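Local structure of geranylgeranyl pyrophosphate synthase (Geoglobus acetivorans, 5JFQ) at residues A128-K139 and V189-E198. The protein builds geranylgeranyl diphosphate, with some farnesyl diphosphate, by adding isopentenyl units to dimethylallyl diphosphate, a reaction that depends on magnesium. Residues are numbered along the deposited sequence; the frame is centred on the assembly and turned at random.
Sequences APPENIVRAVSK and VLFGKDESVE
Val189 fits as a knob into the hole formed by Asn132, Arg135, Ala136 and Lys139, fastening the end of helix 165-190 to the first turns of helix 130-159. With CG1 anti to the backbone N (chi1 -176°), Val189 CG1 lies 3.8 Å from Arg135 CB and over one face of the guanidinium, while Val189 CG2 lies 3.7 Å from Lys139 CD; a branched residue suits two such walls. Leu190 CD2 reaches both Ala136 CB and Ala128 CB, each at 4.0 Å; alanine, with a single methyl, suits places where the backbones lie close, with 5.0 Å between the CA atoms of Asn132 and Leu190.

Asn132 ND2 donates to Leu190 O (3.0 Å) from above the carbonyl plane, at a helix end where carbonyls lack their usual donors. Arg135 NH1 returns a weak bond to Asn132 OD1, which lies in the guanidinium plane; this probably limits how freely the amide can turn. Farther out, Lys139 NZ meets the syn lone pair of Glu198 OE2 at 2.6 Å, reaching helix 195-221. Replacing Lys139 by an alanine would probably leave the Glu198 carboxylate without its salt-bridge mate and uncover Val189 CG2.

Helix 130-159 also packs Ile133 against Val134 of the second subunit. Apolar, amide and ionic links thus tie together three helices of the all-helical prenyl synthase fold, away from its probable substrate and metal sites.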
ATOM      1  N   ALA B 128      -7.773  14.868 -16.620  1.00 43.66           N
ATOM      2  CA  ALA B 128      -9.213  14.689 -16.580  1.00 46.35           C
ATOM      3  C   ALA B 128      -9.775  15.609 -15.507  1.00 48.36           C
ATOM      4  O   ALA B 128      -9.017  16.116 -14.667  1.00 45.62           O
ATOM      5  CB  ALA B 128      -9.580  13.218 -16.311  1.00 51.85           C
ATOM      6  N   PRO B 129     -11.084  15.870 -15.530  1.00 50.23           N
ATOM      7  CA  PRO B 129     -11.722  16.671 -14.467  1.00 50.64           C
ATOM      8  C   PRO B 129     -11.302  16.186 -13.093  1.00 49.19           C
ATOM      9  O   PRO B 129     -11.381  14.986 -12.814  1.00 52.63           O
ATOM     10  CB  PRO B 129     -13.218  16.419 -14.693  1.00 51.24           C
ATOM     11  CG  PRO B 129     -13.337  16.029 -16.119  1.00 49.67           C
ATOM     12  CD  PRO B 129     -12.047  15.414 -16.549  1.00 47.25           C
ATOM     13  N   PRO B 130     -10.883  17.084 -12.195  1.00 51.63           N
ATOM     14  CA  PRO B 130     -10.317  16.614 -10.906  1.00 49.84           C
ATOM     15  C   PRO B 130     -11.320  15.842 -10.069  1.00 49.92           C
ATOM     16  O   PRO B 130     -10.988  14.800  -9.491  1.00 50.92           O
ATOM     17  CB  PRO B 130      -9.883  17.918 -10.221  1.00 49.52           C
ATOM     18  CG  PRO B 130      -9.907  18.972 -11.332  1.00 42.49           C
ATOM     19  CD  PRO B 130     -10.968  18.546 -12.269  1.00 39.72           C
ATOM     20  N   GLU B 131     -12.534  16.366  -9.968  1.00 48.43           N
ATOM     21  CA  GLU B 131     -13.757  15.690  -9.550  1.00 47.49           C
ATOM     22  C   GLU B 131     -13.782  14.214  -9.937  1.00 51.31           C
ATOM     23  O   GLU B 131     -14.178  13.356  -9.134  1.00 48.79           O
ATOM     24  CB  GLU B 131     -14.912  16.442 -10.200  1.00 50.85           C
ATOM     25  CG  GLU B 131     -14.384  17.012 -11.566  1.00 56.25           C
ATOM     26  CD  GLU B 131     -15.330  17.901 -12.311  1.00 51.09           C
ATOM     27  OE1 GLU B 131     -16.505  17.527 -12.516  1.00 65.08           O
ATOM     28  OE2 GLU B 131     -14.884  19.004 -12.703  1.00 70.36           O
ATOM     29  N   ASN B 132     -13.370  13.908 -11.172  1.00 48.27           N
ATOM     30  CA  ASN B 132     -13.348  12.527 -11.645  1.00 50.78           C
ATOM     31  C   ASN B 132     -12.065  11.803 -11.276  1.00 50.80           C
ATOM     32  O   ASN B 132     -12.071  10.572 -11.176  1.00 52.14           O
ATOM     33  CB  ASN B 132     -13.522  12.460 -13.167  1.00 53.09           C
ATOM     34  CG  ASN B 132     -14.897  12.907 -13.625  1.00 55.51           C
ATOM     35  OD1 ASN B 132     -15.852  12.928 -12.845  1.00 58.36           O
ATOM     36  ND2 ASN B 132     -15.011  13.234 -14.905  1.00 54.10           N
ATOM     37  N   ILE B 133     -10.954  12.522 -11.105  1.00 45.89           N
ATOM     38  CA  ILE B 133      -9.764  11.869 -10.577  1.00 47.97           C
ATOM     39  C   ILE B 133     -10.019  11.420  -9.143  1.00 48.06           C
ATOM     40  O   ILE B 133      -9.635  10.311  -8.742  1.00 45.26           O
ATOM     41  CB  ILE B 133      -8.549  12.805 -10.679  1.00 52.46           C
ATOM     42  CG1 ILE B 133      -8.444  13.416 -12.082  1.00 50.58           C
ATOM     43  CG2 ILE B 133      -7.283  12.050 -10.369  1.00 44.64           C
ATOM     44  CD1 ILE B 133      -7.161  14.192 -12.292  1.00 45.59           C
ATOM     45  N   VAL B 134     -10.706  12.262  -8.359  1.00 47.17           N
ATOM     46  CA  VAL B 134     -11.061  11.896  -6.990  1.00 46.32           C
ATOM     47  C   VAL B 134     -11.878  10.614  -6.980  1.00 45.13           C
ATOM     48  O   VAL B 134     -11.525   9.642  -6.307  1.00 44.40           O
ATOM     49  CB  VAL B 134     -11.807  13.046  -6.296  1.00 40.11           C
ATOM     50  CG1 VAL B 134     -12.314  12.574  -4.942  1.00 36.12           C
ATOM     51  CG2 VAL B 134     -10.887  14.219  -6.132  1.00 38.95           C
ATOM     52  N   ARG B 135     -12.964  10.583  -7.754  1.00 44.17           N
ATOM     53  CA  ARG B 135     -13.748   9.359  -7.865  1.00 45.93           C
ATOM     54  C   ARG B 135     -12.901   8.176  -8.332  1.00 45.48           C
ATOM     55  O   ARG B 135     -13.092   7.055  -7.856  1.00 47.06           O
ATOM     56  CB  ARG B 135     -14.930   9.575  -8.797  1.00 48.13           C
ATOM     57  CG  ARG B 135     -16.081  10.322  -8.142  1.00 52.31           C
ATOM     58  CD  ARG B 135     -17.120  10.747  -9.174  1.00 51.66           C
ATOM     59  NE  ARG B 135     -17.651   9.625  -9.952  1.00 52.25           N
ATOM     60  CZ  ARG B 135     -17.720   9.605 -11.283  1.00 57.16           C
ATOM     61  NH1 ARG B 135     -17.298  10.649 -12.001  1.00 54.06           N
ATOM     62  NH2 ARG B 135     -18.236   8.549 -11.899  1.00 52.70           N
ATOM     63  N   ALA B 136     -11.960   8.402  -9.251  1.00 45.88           N
ATOM     64  CA  ALA B 136     -11.108   7.314  -9.718  1.00 43.33           C
ATOM     65  C   ALA B 136     -10.187   6.831  -8.613  1.00 48.42           C
ATOM     66  O   ALA B 136      -9.950   5.625  -8.477  1.00 49.23           O
ATOM     67  CB  ALA B 136     -10.283   7.746 -10.929  1.00 42.90           C
ATOM     68  N   VAL B 137      -9.650   7.753  -7.818  1.00 47.17           N
ATOM     69  CA  VAL B 137      -8.818   7.333  -6.699  1.00 45.70           C
ATOM     70  C   VAL B 137      -9.646   6.536  -5.693  1.00 45.42           C
ATOM     71  O   VAL B 137      -9.216   5.482  -5.203  1.00 46.88           O
ATOM     72  CB  VAL B 137      -8.144   8.562  -6.062  1.00 44.63           C
ATOM     73  CG1 VAL B 137      -7.589   8.226  -4.688  1.00 40.36           C
ATOM     74  CG2 VAL B 137      -7.056   9.088  -6.979  1.00 42.20           C
ATOM     75  N   SER B 138     -10.865   7.000  -5.411  1.00 42.93           N
ATOM     76  CA  SER B 138     -11.733   6.325  -4.454  1.00 44.08           C
ATOM     77  C   SER B 138     -12.086   4.911  -4.908  1.00 50.01           C
ATOM     78  O   SER B 138     -12.073   3.958  -4.104  1.00 47.48           O
ATOM     79  CB  SER B 138     -13.005   7.142  -4.254  1.00 42.92           C
ATOM     80  OG  SER B 138     -13.938   6.424  -3.471  1.00 46.69           O
ATOM     81  N   LYS B 139     -12.408   4.761  -6.198  1.00 45.64           N
ATOM     82  CA  LYS B 139     -12.803   3.463  -6.727  1.00 44.25           C
ATOM     83  C   LYS B 139     -11.620   2.497  -6.789  1.00 45.64           C
ATOM     84  O   LYS B 139     -11.750   1.326  -6.413  1.00 46.47           O
ATOM     85  CB  LYS B 139     -13.454   3.668  -8.089  1.00 43.91           C
ATOM     86  CG  LYS B 139     -14.832   4.367  -7.976  1.00 46.17           C
ATOM     87  CD  LYS B 139     -15.300   4.949  -9.313  1.00 45.10           C
ATOM     88  CE  LYS B 139     -16.599   5.751  -9.182  1.00 46.67           C
ATOM     89  NZ  LYS B 139     -17.850   4.944  -9.053  1.00 49.96           N
ATOM     90  N   VAL B 189     -15.107   6.557 -15.611  1.00 54.27           N
ATOM     91  CA  VAL B 189     -15.063   7.422 -14.445  1.00 54.40           C
ATOM     92  C   VAL B 189     -14.302   8.693 -14.765  1.00 53.86           C
ATOM     93  O   VAL B 189     -14.744   9.797 -14.429  1.00 55.25           O
ATOM     94  CB  VAL B 189     -14.438   6.692 -13.250  1.00 53.82           C
ATOM     95  CG1 VAL B 189     -14.488   7.587 -12.019  1.00 50.26           C
ATOM     96  CG2 VAL B 189     -15.160   5.391 -13.009  1.00 56.67           C
ATOM     97  N   LEU B 190     -13.149   8.552 -15.430  1.00 49.42           N
ATOM     98  CA  LEU B 190     -12.275   9.695 -15.663  1.00 54.71           C
ATOM     99  C   LEU B 190     -12.937  10.740 -16.560  1.00 58.18           C
ATOM    100  O   LEU B 190     -12.749  11.944 -16.362  1.00 55.26           O
ATOM    101  CB  LEU B 190     -10.949   9.222 -16.262  1.00 54.38           C
ATOM    102  CG  LEU B 190      -9.955   8.680 -15.226  1.00 50.92           C
ATOM    103  CD1 LEU B 190      -8.691   8.087 -15.843  1.00 40.56           C
ATOM    104  CD2 LEU B 190      -9.605   9.783 -14.247  1.00 48.83           C
ATOM    105  N   PHE B 191     -13.728  10.301 -17.537  1.00 60.35           N
ATOM    106  CA  PHE B 191     -14.328  11.176 -18.536  1.00 55.86           C
ATOM    107  C   PHE B 191     -15.839  11.255 -18.386  1.00 58.15           C
ATOM    108  O   PHE B 191     -16.563  11.364 -19.374  1.00 61.30           O
ATOM    109  CB  PHE B 191     -13.940  10.705 -19.929  1.00 50.50           C
ATOM    110  CG  PHE B 191     -12.496  10.424 -20.044  1.00 55.32           C
ATOM    111  CD1 PHE B 191     -11.580  11.243 -19.407  1.00 56.70           C
ATOM    112  CD2 PHE B 191     -12.039   9.326 -20.729  1.00 59.65           C
ATOM    113  CE1 PHE B 191     -10.226  10.995 -19.474  1.00 57.84           C
ATOM    114  CE2 PHE B 191     -10.683   9.065 -20.806  1.00 63.50           C
ATOM    115  CZ  PHE B 191      -9.773   9.906 -20.170  1.00 62.29           C
ATOM    116  N   GLY B 192     -16.325  11.162 -17.155  1.00 52.76           N
ATOM    117  CA  GLY B 192     -17.680  11.575 -16.864  1.00 54.17           C
ATOM    118  C   GLY B 192     -18.764  10.869 -17.642  1.00 59.93           C
ATOM    119  O   GLY B 192     -19.863  11.414 -17.776  1.00 58.07           O
ATOM    120  N   LYS B 193     -18.506   9.669 -18.152  1.00 64.46           N
ATOM    121  CA  LYS B 193     -19.645   8.904 -18.630  1.00 64.30           C
ATOM    122  C   LYS B 193     -20.531   8.545 -17.437  1.00 60.76           C
ATOM    123  O   LYS B 193     -20.130   8.667 -16.278  1.00 63.26           O
ATOM    124  CB  LYS B 193     -19.181   7.668 -19.405  1.00 59.71           C
ATOM    125  CG  LYS B 193     -18.030   7.961 -20.363  1.00 59.94           C
ATOM    126  CD  LYS B 193     -18.278   9.227 -21.189  1.00 53.53           C
ATOM    127  CE  LYS B 193     -17.291   9.322 -22.342  1.00 57.92           C
ATOM    128  NZ  LYS B 193     -17.461  10.562 -23.154  1.00 68.35           N
ATOM    129  N   ASP B 194     -21.761   8.149 -17.723  1.00 64.40           N
ATOM    130  CA  ASP B 194     -22.746   8.022 -16.659  1.00 70.28           C
ATOM    131  C   ASP B 194     -22.716   6.624 -16.031  1.00 71.65           C
ATOM    132  O   ASP B 194     -21.934   5.747 -16.416  1.00 68.78           O
ATOM    133  CB  ASP B 194     -24.141   8.366 -17.182  1.00 75.60           C
ATOM    134  CG  ASP B 194     -24.504   7.586 -18.424  1.00 79.35           C
ATOM    135  OD1 ASP B 194     -25.558   6.910 -18.404  1.00 82.76           O
ATOM    136  OD2 ASP B 194     -23.739   7.653 -19.416  1.00 79.18           O
ATOM    137  N   GLU B 195     -23.585   6.420 -15.034  1.00 70.25           N
ATOM    138  CA  GLU B 195     -23.530   5.202 -14.236  1.00 65.15           C
ATOM    139  C   GLU B 195     -23.799   3.968 -15.087  1.00 69.57           C
ATOM    140  O   GLU B 195     -23.198   2.910 -14.859  1.00 71.21           O
ATOM    141  CB  GLU B 195     -24.522   5.292 -13.074  1.00 61.69           C
ATOM    142  N   SER B 196     -24.684   4.086 -16.076  1.00 71.93           N
ATOM    143  CA  SER B 196     -24.964   2.963 -16.966  1.00 69.73           C
ATOM    144  C   SER B 196     -23.704   2.499 -17.682  1.00 66.74           C
ATOM    145  O   SER B 196     -23.456   1.295 -17.813  1.00 68.52           O
ATOM    146  CB  SER B 196     -26.016   3.374 -17.990  1.00 73.15           C
ATOM    147  OG  SER B 196     -25.462   4.316 -18.900  1.00 71.81           O
ATOM    148  N   VAL B 197     -22.908   3.447 -18.171  1.00 65.43           N
ATOM    149  CA  VAL B 197     -21.707   3.100 -18.917  1.00 66.65           C
ATOM    150  C   VAL B 197     -20.645   2.521 -17.985  1.00 70.08           C
ATOM    151  O   VAL B 197     -20.007   1.507 -18.299  1.00 66.98           O
ATOM    152  CB  VAL B 197     -21.207   4.341 -19.679  1.00 67.20           C
ATOM    153  CG1 VAL B 197     -20.034   3.999 -20.568  1.00 66.11           C
ATOM    154  CG2 VAL B 197     -22.340   4.934 -20.488  1.00 65.82           C
ATOM    155  N   GLU B 198     -20.455   3.147 -16.818  1.00 69.97           N
ATOM    156  CA  GLU B 198     -19.490   2.659 -15.834  1.00 66.22           C
ATOM    157  C   GLU B 198     -19.782   1.213 -15.455  1.00 65.32           C
ATOM    158  O   GLU B 198     -18.947   0.322 -15.651  1.00 60.97           O
ATOM    159  CB  GLU B 198     -19.521   3.551 -14.589  1.00 61.66           C
ATOM    160  CG  GLU B 198     -18.281   3.472 -13.719  1.00 53.43           C
ATOM    161  CD  GLU B 198     -18.482   4.098 -12.348  1.00 56.43           C
ATOM    162  OE1 GLU B 198     -19.533   4.710 -12.105  1.00 65.15           O
ATOM    163  OE2 GLU B 198     -17.591   3.967 -11.496  1.00 60.44           O
TER